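Side-chain contacts in cytochrome C, class II (Shewanella frigidimarina, PDB 4ULV), which probably takes part in electron transfer, and in binding diatomic gases, through a covalently attached heme c: residues A[13-18]-A[53-58]; A[78-83]-A[123-128]; A[28-33]-A[39-44]; A[44-49]-A[98-103]. One frame throughout, in Å; residues are numbered along the deposited sequence. Where two conformers were deposited one is given.

The four contacts lie in one four-helix bundle, the fold of class II cytochromes c'. Contacts 1 and 2 both touch the heme, and their centres are 14 Å apart. His56 of contact 1 joins Asp82 of contact 2, with NE2 and OD1 2.7 Å apart, a probable hydrogen bond. Contacts 3 and 4 share Arg44 and helix 38-51. Their centres are 9 Å apart, on the opposite side of the chain's centre from contact 2. The side chain of Phe41 in contact 3 is about 12 Å from the heme, and that of Ala45 in contact 4 about 11 Å. Arg44 also reaches the dimer interface, where it forms a salt bridge with Glu57 of the second subunit, a residue of the 53-58 segment.

Contact 1. Residues A[13-18]-A[53-58]; sequences QAAFGL and KIPHEG. With HEC (heme c), chain C.
Pro55 lies over one face of the Phe16 ring, and the heme lies over the opposite face. This places the contact on the distal side of the heme in the cytochrome c' four-helix bundle. Helix 5-30 supplies Phe16, and the loop after helix 38-51 supplies Pro55. Pro55 CB sits 3.9 Å from the centroid of the Phe16 ring and 23° off its normal, a CH-pi contact. It is displaced toward the rim, and its closest atom is Phe16 CZ at 3.6 Å. On the other face the pyrrole nitrogen ND lies over the middle of the ring. Phe16 CD1 is 3.4 Å from the iron, across the heme from the axial ligand His122. Phe16 CG stands beside the backbone N, with chi1 at -74°, and this swings the ring in between proline and porphyrin. With an alanine here, Pro55 would probably lose the surface it rests on and the distal side of the iron would lose its aromatic cover. Next to the ring, the methyl of Ala15 points at the loop. Ala15 CB meets Ile54 CG2 at 3.7 Å and Pro55 CD at 4.0 Å. Leu18 of the second subunit packs on Ala15. Gln13, one turn before Gly17, holds a heme propionate: its extended chain brings NE2 to O1D of heme c at 3.0 Å, with a nearly straight N-H...O angle of 174°.

Contact 2. Residues A[78-83]-A[123-128]; sequences KADFDS and DVYKKD. With HEC (heme c), chain C.
Asp80 and Tyr125 are joined by a single hydrogen bond at the edge of the contact. Tyr125 OH donates to Asp80 OD2 at 2.6 Å. It meets the anti lone pair of OD2, the one away from OD1. The carboxylate lies at the edge of the phenol ring, and the two planes are turned 42° apart. The bond fixes the outer end of a ring that is otherwise held by packing.

The aromatic part is an edge-to-face pair. Phe81 turns its edge to the face of Tyr125, with centroids 5.4 Å apart and planes at 88°. Phe81 CD1 makes the closest ring approach, 3.8 Å from Tyr125 CD2. On the opposite face of Tyr125, Val124 CG1 lies over the ring centre. The tyrosine ring is therefore covered on both faces. Phe81 CG is anti to the backbone N (chi1 -176°), which brings the ring's edge to Tyr125 and one face to the heme carbon CBC. Phe59 and Ile74 also pack on Phe81.

The remaining contacts are with the heme. Phe81 CE1 is 3.8 Å from the heme carbon CAC, next to CBC. Lys126 follows the end of helix 104-125. Its CE approaches the meso carbon CHA to 3.5 Å, on the heme face opposite Phe16. Tyr125 and Lys126 come just after Cys121 and His122. Together with helix 78-98 they wall in the covalent heme c site, built on the Cys-X-X-Cys-His sequence of helix 104-125.

Contact 3. Residues A[28-33]-A[39-44]; sequences AMLKGK and AVFSTR
Met29 and Leu30 meet Val40 and Phe41 in an apolar helix-helix contact. It lies where helix 5-30 ends and the next helix, 38-51, begins, at an end of the bundle away from the heme. No hydrogen bond crosses it. Met29 is extended along its whole chain, with chi2 -172° and chi3 -179°. This sends its methyl across to Val40, where Met29 CE is 3.8 Å from Val40 CG1 and the two side chains cross at about a right angle. Farther back along the same chain, Met29 SD lies 4.2 Å from Phe41 CB. The sulfur is at the edge of the phenylalanine ring, near its plane. The two side chains run antiparallel, each passing alongside the other. Leu30 takes the far end of the ring: its CG is 3.7 Å from Phe41 CE2, and its CD1 is 3.9 Å from Phe41 CZ. The leucine crosses Phe41 at about a right angle. Just past Leu30 the chain leaves the helix. The side chain of Phe41 also packs on Met26 of helix 5-30 and on Ala99 in the loop after helix 78-98. From helix 104-125, Ile107 packs on Phe41 and Phe111 on Leu30, so the contact joins two helices against a third.

Contact 4. Residues A[44-49]-A[98-103]; sequences RADNVA and AAKSSD
The carboxylate of Asp46 is the flat group here, and the ammonium of Lys100 meets it on the side between its two oxygens. Lys100 NZ donates to Asp46 OD1 at 2.9 Å. It comes on the syn side, 28° out of the carboxylate plane. A second, weak bond runs from Lys100 NZ to Asp46 OD2 at 3.0 Å. The pair forms a two-pronged salt bridge, the two side chains reaching toward each other from their own backbones. Lys100 is bent at chi2 (-53°) and again at chi4 (-87°), and these bends fold its end back toward helix 38-51. The strongest polar partner of the ammonium is Ser42 OG, and it also bonds to Ala96 O; these tie it to helices 38-51 and 78-98. An asparagine in place of Asp46 would probably leave the Lys100 charge without its anionic mate.

Beside the salt bridge the contact is small and apolar. Ala45 CB faces Ala99 CB at 3.9 Å, and the short side chains let the helix and the loop come close. Ala45 CA and Ala99 CA are 6.9 Å apart. Ala96 and Met26 also touch Ala45.

The loop has its own order. A type I turn runs from Ala98 to Ser101, closed by Ser101 N to Ala98 O at 3.1 Å. Asp103 is the N-cap of helix 104-125, with OD1 on Asn106 N. The arrangement is a capped interhelical turn of a four-helix bundle, linking helices 78-98 and 104-125 and pinned to helix 38-51.

Contact 1. Residues A[13-18]-A[53-58]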
# COMPACT_ATOMS: atom_id res chain seq x y z
N GLN A 13 -2.40 -0.84 10.43
CA GLN A 13 -1.02 -1.26 10.78
C GLN A 13 -0.18 -1.75 9.58
O GLN A 13 0.99 -1.38 9.40
CB GLN A 13 -0.99 -2.31 11.89
CG GLN A 13 -1.52 -1.77 13.21
CD GLN A 13 -1.65 -2.85 14.29
OE1 GLN A 13 -1.77 -4.04 13.97
NE2 GLN A 13 -1.64 -2.41 15.55
N ALA A 14 -0.83 -2.54 8.72
CA ALA A 14 -0.19 -3.06 7.52
C ALA A 14 0.24 -1.88 6.62
O ALA A 14 1.36 -1.85 6.14
CB ALA A 14 -1.12 -3.96 6.73
N ALA A 15 -0.67 -0.91 6.51
CA ALA A 15 -0.34 0.27 5.65
C ALA A 15 0.82 1.09 6.19
O ALA A 15 1.74 1.46 5.47
CB ALA A 15 -1.64 1.12 5.50
N PHE A 16 0.76 1.33 7.49
CA PHE A 16 1.87 2.06 8.13
C PHE A 16 3.19 1.35 8.02
O PHE A 16 4.23 1.99 7.82
CB PHE A 16 1.57 2.43 9.57
CG PHE A 16 0.56 3.55 9.74
CD1 PHE A 16 0.80 4.83 9.22
CD2 PHE A 16 -0.58 3.34 10.48
CE1 PHE A 16 -0.14 5.82 9.45
CE2 PHE A 16 -1.49 4.30 10.70
CZ PHE A 16 -1.29 5.55 10.15
N GLY A 17 3.20 0.03 8.14
CA GLY A 17 4.42 -0.66 7.93
C GLY A 17 5.04 -0.47 6.56
O GLY A 17 6.24 -0.39 6.38
N LEU A 18 4.16 -0.54 5.57
CA LEU A 18 4.61 -0.32 4.17
C LEU A 18 5.13 1.13 3.95
O LEU A 18 6.15 1.31 3.28
CB LEU A 18 3.55 -0.67 3.17
CG LEU A 18 3.07 -2.12 3.17
CD1 LEU A 18 1.92 -2.16 2.18
CD2 LEU A 18 4.14 -3.08 2.81
N LYS A 53 -2.69 7.52 1.67
CA LYS A 53 -4.13 7.60 1.57
C LYS A 53 -4.89 6.34 2.09
O LYS A 53 -6.10 6.37 2.12
CB LYS A 53 -4.54 7.84 0.12
CG LYS A 53 -4.03 9.19 -0.44
CD LYS A 53 -4.48 9.41 -1.84
CE LYS A 53 -3.40 9.06 -2.80
NZ LYS A 53 -3.76 9.45 -4.19
N ILE A 54 -4.10 5.35 2.46
CA ILE A 54 -4.67 3.99 2.84
C ILE A 54 -5.11 3.87 4.32
O ILE A 54 -6.22 3.44 4.59
CB ILE A 54 -3.72 2.90 2.45
CG1 ILE A 54 -3.43 2.85 0.95
CG2 ILE A 54 -4.23 1.49 2.90
CD1 ILE A 54 -4.57 2.71 0.08
N PRO A 55 -4.28 4.27 5.30
CA PRO A 55 -4.60 3.84 6.71
C PRO A 55 -5.77 4.53 7.34
O PRO A 55 -6.37 3.96 8.29
CB PRO A 55 -3.34 4.15 7.52
CG PRO A 55 -2.65 5.23 6.69
CD PRO A 55 -2.94 4.89 5.24
N HIS A 56 -6.14 5.76 6.93
CA HIS A 56 -7.21 6.47 7.59
C HIS A 56 -8.51 5.63 7.73
O HIS A 56 -9.20 5.72 8.76
CB HIS A 56 -7.49 7.77 6.84
CG HIS A 56 -8.58 8.56 7.45
ND1 HIS A 56 -9.87 8.52 6.99
CD2 HIS A 56 -8.59 9.41 8.49
CE1 HIS A 56 -10.63 9.31 7.71
NE2 HIS A 56 -9.87 9.86 8.64
N GLU A 57 -8.86 4.91 6.68
CA GLU A 57 -10.07 4.08 6.63
C GLU A 57 -10.16 3.12 7.83
O GLU A 57 -11.28 2.79 8.26
CB GLU A 57 -10.10 3.31 5.34
CG GLU A 57 -11.41 2.52 5.14
CD GLU A 57 -11.55 1.81 3.83
OE1 GLU A 57 -10.64 1.95 2.96
OE2 GLU A 57 -12.64 1.18 3.63
N GLY A 58 -9.02 2.68 8.33
CA GLY A 58 -9.05 1.77 9.47
C GLY A 58 -9.41 2.37 10.82
O GLY A 58 -9.60 1.61 11.77
FE HEC C . 2.17 6.34 11.88
CHA HEC C . 1.46 3.40 13.51
CHB HEC C . 4.97 4.94 10.64
CHC HEC C . 2.52 8.97 9.77
CHD HEC C . -0.72 7.67 13.06
NA HEC C . 3.04 4.44 12.04
C1A HEC C . 2.64 3.38 12.76
C2A HEC C . 3.54 2.31 12.65
C3A HEC C . 4.54 2.75 11.84
C4A HEC C . 4.20 4.08 11.46
CMA HEC C . 5.76 2.00 11.43
CAA HEC C . 3.41 0.95 13.34
CBA HEC C . 2.60 -0.01 12.45
CGA HEC C . 2.50 -1.42 13.03
O1A HEC C . 1.74 -1.61 13.98
O2A HEC C . 3.17 -2.32 12.49
NB HEC C . 3.47 6.84 10.35
C1B HEC C . 4.64 6.21 10.05
C2B HEC C . 5.48 6.96 9.21
C3B HEC C . 4.74 8.08 8.99
C4B HEC C . 3.53 8.02 9.67
CMB HEC C . 6.85 6.62 8.77
CAB HEC C . 5.09 9.30 8.15
CBB HEC C . 5.84 9.00 6.85
NC HEC C . 1.04 8.05 11.40
C1C HEC C . 1.39 9.09 10.55
C2C HEC C . 0.44 10.12 10.62
C3C HEC C . -0.52 9.74 11.56
C4C HEC C . -0.07 8.45 12.01
CMC HEC C . 0.53 11.41 9.79
CAC HEC C . -1.72 10.48 12.07
CBC HEC C . -2.41 11.49 11.21
ND HEC C . 0.60 5.64 13.06
C1D HEC C . -0.41 6.35 13.53
C2D HEC C . -1.16 5.66 14.53
C3D HEC C . -0.59 4.42 14.58
C4D HEC C . 0.53 4.45 13.71
CMD HEC C . -2.35 6.13 15.27
CAD HEC C . -1.07 3.25 15.39
CBD HEC C . -1.86 2.24 14.56
CGD HEC C . -2.36 1.03 15.39
O1D HEC C . -1.52 0.53 16.21
O2D HEC C . -3.54 0.71 15.22

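Contact 2. Residues A[78-83]-A[123-128]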
# COMPACT_ATOMS: atom_id res chain seq x y z
N LYS A 78 -11.32 13.88 16.44
CA LYS A 78 -11.14 13.29 15.12
C LYS A 78 -10.95 14.37 14.07
O LYS A 78 -10.28 14.11 13.09
CB LYS A 78 -12.29 12.33 14.77
CG LYS A 78 -12.02 11.46 13.55
CD LYS A 78 -11.20 10.24 13.91
CE LYS A 78 -10.79 9.33 12.77
NZ LYS A 78 -11.95 8.73 12.06
N ALA A 79 -11.51 15.57 14.25
CA ALA A 79 -11.23 16.67 13.33
C ALA A 79 -9.74 16.96 13.23
O ALA A 79 -9.18 17.11 12.14
CB ALA A 79 -12.03 17.89 13.70
N ASP A 80 -9.10 17.06 14.39
CA ASP A 80 -7.67 17.32 14.38
C ASP A 80 -6.89 16.17 13.75
O ASP A 80 -5.98 16.39 12.98
CB ASP A 80 -7.12 17.66 15.77
CG ASP A 80 -5.63 17.99 15.74
OD1 ASP A 80 -5.24 19.04 15.14
OD2 ASP A 80 -4.89 17.16 16.29
N PHE A 81 -7.27 14.93 14.12
CA PHE A 81 -6.66 13.78 13.52
C PHE A 81 -6.74 13.79 11.97
O PHE A 81 -5.76 13.48 11.28
CB PHE A 81 -7.29 12.48 14.08
CG PHE A 81 -6.65 11.22 13.58
CD1 PHE A 81 -5.53 10.72 14.17
CD2 PHE A 81 -7.23 10.48 12.53
CE1 PHE A 81 -4.94 9.56 13.78
CE2 PHE A 81 -6.66 9.28 12.13
CZ PHE A 81 -5.53 8.79 12.75
N ASP A 82 -7.95 14.06 11.50
CA ASP A 82 -8.21 14.08 10.06
C ASP A 82 -7.47 15.25 9.36
O ASP A 82 -6.99 15.07 8.27
CB ASP A 82 -9.72 14.19 9.78
CG ASP A 82 -10.48 12.95 10.17
OD1 ASP A 82 -9.85 11.89 10.45
OD2 ASP A 82 -11.75 13.02 10.15
N SER A 83 -7.31 16.40 10.05
CA SER A 83 -6.52 17.50 9.52
C SER A 83 -5.06 17.07 9.38
O SER A 83 -4.46 17.24 8.35
CB SER A 83 -6.67 18.68 10.45
OG SER A 83 -5.81 19.76 10.07
N ASP A 123 3.03 11.87 18.25
CA ASP A 123 3.18 12.51 19.58
C ASP A 123 1.85 12.66 20.26
O ASP A 123 1.74 12.49 21.48
CB ASP A 123 3.82 13.89 19.39
CG ASP A 123 5.31 13.82 19.24
OD1 ASP A 123 5.91 12.76 19.44
OD2 ASP A 123 5.87 14.89 18.85
N VAL A 124 0.79 12.92 19.48
CA VAL A 124 -0.55 13.19 20.03
C VAL A 124 -1.41 11.92 20.12
O VAL A 124 -2.20 11.80 21.07
CB VAL A 124 -1.25 14.34 19.26
CG1 VAL A 124 -2.59 14.65 19.85
CG2 VAL A 124 -0.38 15.56 19.25
N TYR A 125 -1.32 11.03 19.11
CA TYR A 125 -2.33 10.00 18.88
C TYR A 125 -1.85 8.58 18.95
O TYR A 125 -2.69 7.66 18.80
CB TYR A 125 -2.99 10.29 17.55
CG TYR A 125 -3.78 11.55 17.55
CD1 TYR A 125 -4.87 11.74 18.35
CD2 TYR A 125 -3.43 12.61 16.70
CE1 TYR A 125 -5.58 12.90 18.35
CE2 TYR A 125 -4.14 13.78 16.71
CZ TYR A 125 -5.19 13.97 17.55
OH TYR A 125 -5.92 15.13 17.61
N LYS A 126 -0.58 8.32 19.24
CA LYS A 126 -0.03 6.96 19.28
C LYS A 126 0.62 6.77 20.60
O LYS A 126 1.28 7.63 21.16
CB LYS A 126 0.99 6.71 18.15
CG LYS A 126 1.42 5.28 17.93
CD LYS A 126 2.42 5.13 16.81
CE LYS A 126 3.01 3.76 16.58
NZ LYS A 126 3.94 3.36 17.69
N LYS A 127 0.47 5.57 21.15
CA LYS A 127 1.14 5.21 22.43
C LYS A 127 2.63 5.33 22.27
O LYS A 127 3.19 5.10 21.20
CB LYS A 127 0.78 3.77 22.86
CG LYS A 127 -0.68 3.59 23.12
CD LYS A 127 -1.06 2.15 23.48
CE LYS A 127 -2.58 1.98 23.45
NZ LYS A 127 -3.07 0.58 23.55
N ASP A 128 3.31 5.71 23.35
CA ASP A 128 4.77 5.64 23.40
C ASP A 128 5.31 4.22 23.35
O ASP A 128 6.45 4.05 22.91
CB ASP A 128 5.29 6.26 24.69
CG ASP A 128 5.13 7.75 24.75
OD1 ASP A 128 4.68 8.41 23.77
OD2 ASP A 128 5.47 8.26 25.84
OXT ASP A 128 4.66 3.24 23.77
FE HEC C . 2.17 6.34 11.88
CHA HEC C . 1.46 3.40 13.51
CHB HEC C . 4.97 4.94 10.64
CHC HEC C . 2.52 8.97 9.77
CHD HEC C . -0.72 7.67 13.06
NA HEC C . 3.04 4.44 12.04
C1A HEC C . 2.64 3.38 12.76
C2A HEC C . 3.54 2.31 12.65
C3A HEC C . 4.54 2.75 11.84
C4A HEC C . 4.20 4.08 11.46
CMA HEC C . 5.76 2.00 11.43
CAA HEC C . 3.41 0.95 13.34
CBA HEC C . 2.60 -0.01 12.45
CGA HEC C . 2.50 -1.42 13.03
O1A HEC C . 1.74 -1.61 13.98
O2A HEC C . 3.17 -2.32 12.49
NB HEC C . 3.47 6.84 10.35
C1B HEC C . 4.64 6.21 10.05
C2B HEC C . 5.48 6.96 9.21
C3B HEC C . 4.74 8.08 8.99
C4B HEC C . 3.53 8.02 9.67
CMB HEC C . 6.85 6.62 8.77
CAB HEC C . 5.09 9.30 8.15
CBB HEC C . 5.84 9.00 6.85
NC HEC C . 1.04 8.05 11.40
C1C HEC C . 1.39 9.09 10.55
C2C HEC C . 0.44 10.12 10.62
C3C HEC C . -0.52 9.74 11.56
C4C HEC C . -0.07 8.45 12.01
CMC HEC C . 0.53 11.41 9.79
CAC HEC C . -1.72 10.48 12.07
CBC HEC C . -2.41 11.49 11.21
ND HEC C . 0.60 5.64 13.06
C1D HEC C . -0.41 6.35 13.53
C2D HEC C . -1.16 5.66 14.53
C3D HEC C . -0.59 4.42 14.58
C4D HEC C . 0.53 4.45 13.71
CMD HEC C . -2.35 6.13 15.27
CAD HEC C . -1.07 3.25 15.39
CBD HEC C . -1.86 2.24 14.56
CGD HEC C . -2.36 1.03 15.39
O1D HEC C . -1.52 0.53 16.21
O2D HEC C . -3.54 0.71 15.22

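Contact 3. Residues A[28-33]-A[39-44]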
# COMPACT_ATOMS: atom_id res chain seq x y z
N ALA A 28 17.43 6.45 4.40
CA ALA A 28 18.78 5.83 4.35
C ALA A 28 19.63 6.39 3.23
O ALA A 28 20.82 6.62 3.40
CB ALA A 28 18.69 4.30 4.24
N MET A 29 19.03 6.62 2.06
CA MET A 29 19.76 7.17 0.95
C MET A 29 20.17 8.64 1.20
O MET A 29 21.28 9.07 0.81
CB MET A 29 18.90 7.16 -0.31
CG MET A 29 18.62 5.77 -0.88
SD MET A 29 17.80 5.87 -2.50
CE MET A 29 17.62 4.14 -2.84
N LEU A 30 19.30 9.41 1.85
CA LEU A 30 19.64 10.83 2.18
C LEU A 30 20.68 10.95 3.30
O LEU A 30 21.38 11.99 3.39
CB LEU A 30 18.42 11.60 2.59
CG LEU A 30 17.42 11.80 1.45
CD1 LEU A 30 16.15 12.42 2.01
CD2 LEU A 30 17.99 12.60 0.28
N LYS A 31 20.81 9.94 4.14
CA LYS A 31 21.64 9.94 5.33
C LYS A 31 22.88 9.11 5.16
O LYS A 31 23.57 8.87 6.11
CB LYS A 31 20.78 9.55 6.53
CG LYS A 31 19.76 10.66 6.71
CD LYS A 31 18.93 10.53 7.95
CE LYS A 31 17.76 9.62 7.77
NZ LYS A 31 16.67 10.06 8.66
N GLY A 32 23.24 8.72 3.95
CA GLY A 32 24.49 8.09 3.63
C GLY A 32 24.60 6.62 3.97
O GLY A 32 25.72 6.03 3.93
N LYS A 33 23.46 5.99 4.27
CA LYS A 33 23.48 4.63 4.79
C LYS A 33 23.35 3.61 3.70
O LYS A 33 23.63 2.45 3.94
CB LYS A 33 22.42 4.47 5.86
CG LYS A 33 22.84 5.21 7.13
CD LYS A 33 21.86 5.14 8.25
CE LYS A 33 22.59 5.59 9.52
NZ LYS A 33 21.61 5.69 10.61
N ALA A 39 16.02 7.36 -9.15
CA ALA A 39 14.83 6.75 -9.70
C ALA A 39 14.08 5.92 -8.65
O ALA A 39 12.88 6.04 -8.50
CB ALA A 39 15.15 5.87 -10.90
N VAL A 40 14.87 5.17 -7.86
CA VAL A 40 14.30 4.41 -6.76
C VAL A 40 13.71 5.35 -5.74
O VAL A 40 12.60 5.16 -5.23
CB VAL A 40 15.31 3.45 -6.14
CG1 VAL A 40 14.75 2.80 -4.89
CG2 VAL A 40 15.70 2.40 -7.17
N PHE A 41 14.50 6.41 -5.39
CA PHE A 41 14.00 7.36 -4.40
C PHE A 41 12.63 7.92 -4.84
O PHE A 41 11.72 8.12 -4.02
CB PHE A 41 15.04 8.50 -4.19
CG PHE A 41 14.69 9.49 -3.13
CD1 PHE A 41 13.89 10.57 -3.40
CD2 PHE A 41 15.21 9.35 -1.82
CE1 PHE A 41 13.52 11.46 -2.42
CE2 PHE A 41 14.89 10.28 -0.83
CZ PHE A 41 14.09 11.34 -1.14
N SER A 42 12.56 8.31 -6.13
CA SER A 42 11.32 8.87 -6.67
C SER A 42 10.15 7.89 -6.59
O SER A 42 9.09 8.24 -6.20
CB SER A 42 11.54 9.29 -8.13
OG SER A 42 10.30 9.70 -8.69
N THR A 43 10.41 6.66 -7.00
CA THR A 43 9.29 5.69 -7.01
C THR A 43 8.87 5.32 -5.55
O THR A 43 7.65 5.12 -5.31
CB THR A 43 9.59 4.51 -7.91
OG1 THR A 43 8.34 4.04 -8.46
CG2 THR A 43 10.34 3.46 -7.19
N ARG A 44 9.82 5.38 -4.62
CA ARG A 44 9.47 5.24 -3.22
C ARG A 44 8.64 6.39 -2.73
O ARG A 44 7.70 6.21 -1.95
CB ARG A 44 10.69 4.98 -2.34
CG ARG A 44 11.30 3.60 -2.67
CD ARG A 44 11.83 2.97 -1.47
NE ARG A 44 12.70 1.90 -1.78
CZ ARG A 44 12.29 0.66 -2.00
NH1 ARG A 44 11.01 0.39 -2.02
NH2 ARG A 44 13.21 -0.26 -2.21

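Contact 4. Residues A[44-49]-A[98-103]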
# COMPACT_ATOMS: atom_id res chain seq x y z
N ARG A 44 9.82 5.38 -4.62
CA ARG A 44 9.47 5.24 -3.22
C ARG A 44 8.64 6.39 -2.73
O ARG A 44 7.70 6.21 -1.95
CB ARG A 44 10.69 4.98 -2.34
CG ARG A 44 11.30 3.60 -2.67
CD ARG A 44 11.83 2.97 -1.47
NE ARG A 44 12.70 1.90 -1.78
CZ ARG A 44 12.29 0.66 -2.00
NH1 ARG A 44 11.01 0.39 -2.02
NH2 ARG A 44 13.21 -0.26 -2.21
N ALA A 45 8.98 7.61 -3.19
CA ALA A 45 8.16 8.73 -2.82
C ALA A 45 6.74 8.59 -3.38
O ALA A 45 5.75 8.92 -2.70
CB ALA A 45 8.82 10.04 -3.34
N ASP A 46 6.62 8.08 -4.60
CA ASP A 46 5.29 7.84 -5.18
C ASP A 46 4.57 6.74 -4.35
O ASP A 46 3.39 6.88 -4.06
CB ASP A 46 5.43 7.42 -6.64
CG ASP A 46 5.96 8.56 -7.55
OD1 ASP A 46 5.61 9.70 -7.26
OD2 ASP A 46 6.74 8.29 -8.49
N ASN A 47 5.30 5.71 -3.91
CA ASN A 47 4.71 4.68 -3.02
C ASN A 47 4.17 5.32 -1.74
O ASN A 47 3.05 5.08 -1.30
CB ASN A 47 5.69 3.63 -2.64
CG ASN A 47 6.07 2.70 -3.78
OD1 ASN A 47 5.34 2.64 -4.81
ND2 ASN A 47 7.10 1.91 -3.64
N VAL A 48 5.01 6.16 -1.11
CA VAL A 48 4.55 6.82 0.10
C VAL A 48 3.31 7.71 -0.10
O VAL A 48 2.37 7.77 0.67
CB VAL A 48 5.73 7.61 0.83
CG1 VAL A 48 5.21 8.41 2.01
CG2 VAL A 48 6.80 6.61 1.27
N ALA A 49 3.33 8.49 -1.19
CA ALA A 49 2.21 9.35 -1.44
C ALA A 49 0.88 8.53 -1.67
O ALA A 49 -0.14 8.92 -1.17
CB ALA A 49 2.45 10.23 -2.69
N ALA A 98 8.83 16.74 -5.33
CA ALA A 98 10.20 17.18 -5.18
C ALA A 98 11.19 16.14 -5.70
O ALA A 98 12.22 16.44 -6.28
CB ALA A 98 10.49 17.45 -3.69
N ALA A 99 10.82 14.86 -5.52
CA ALA A 99 11.66 13.78 -5.98
C ALA A 99 11.79 13.63 -7.50
O ALA A 99 12.65 12.92 -7.99
CB ALA A 99 11.16 12.45 -5.39
N LYS A 100 10.95 14.34 -8.24
CA LYS A 100 11.08 14.38 -9.68
C LYS A 100 12.13 15.38 -10.18
O LYS A 100 12.33 15.45 -11.37
CB LYS A 100 9.72 14.67 -10.36
CG LYS A 100 8.59 13.75 -9.95
CD LYS A 100 8.99 12.33 -10.12
CE LYS A 100 7.86 11.35 -9.72
NZ LYS A 100 7.94 11.07 -8.21
N SER A 101 12.79 16.10 -9.30
CA SER A 101 13.80 17.10 -9.61
C SER A 101 15.12 16.58 -9.02
O SER A 101 15.15 15.63 -8.18
CB SER A 101 13.46 18.41 -8.92
OG SER A 101 13.90 18.31 -7.56
N SER A 102 16.21 17.23 -9.39
CA SER A 102 17.50 16.96 -8.77
C SER A 102 17.88 18.02 -7.74
O SER A 102 19.07 18.11 -7.42
CB SER A 102 18.54 16.87 -9.88
OG SER A 102 18.66 18.10 -10.55
N ASP A 103 16.94 18.85 -7.30
CA ASP A 103 17.19 19.88 -6.29
C ASP A 103 17.29 19.22 -4.91
O ASP A 103 16.27 18.92 -4.30
CB ASP A 103 16.10 20.98 -6.39
CG ASP A 103 16.22 22.06 -5.37
OD1 ASP A 103 17.06 22.00 -4.44
OD2 ASP A 103 15.42 23.02 -5.53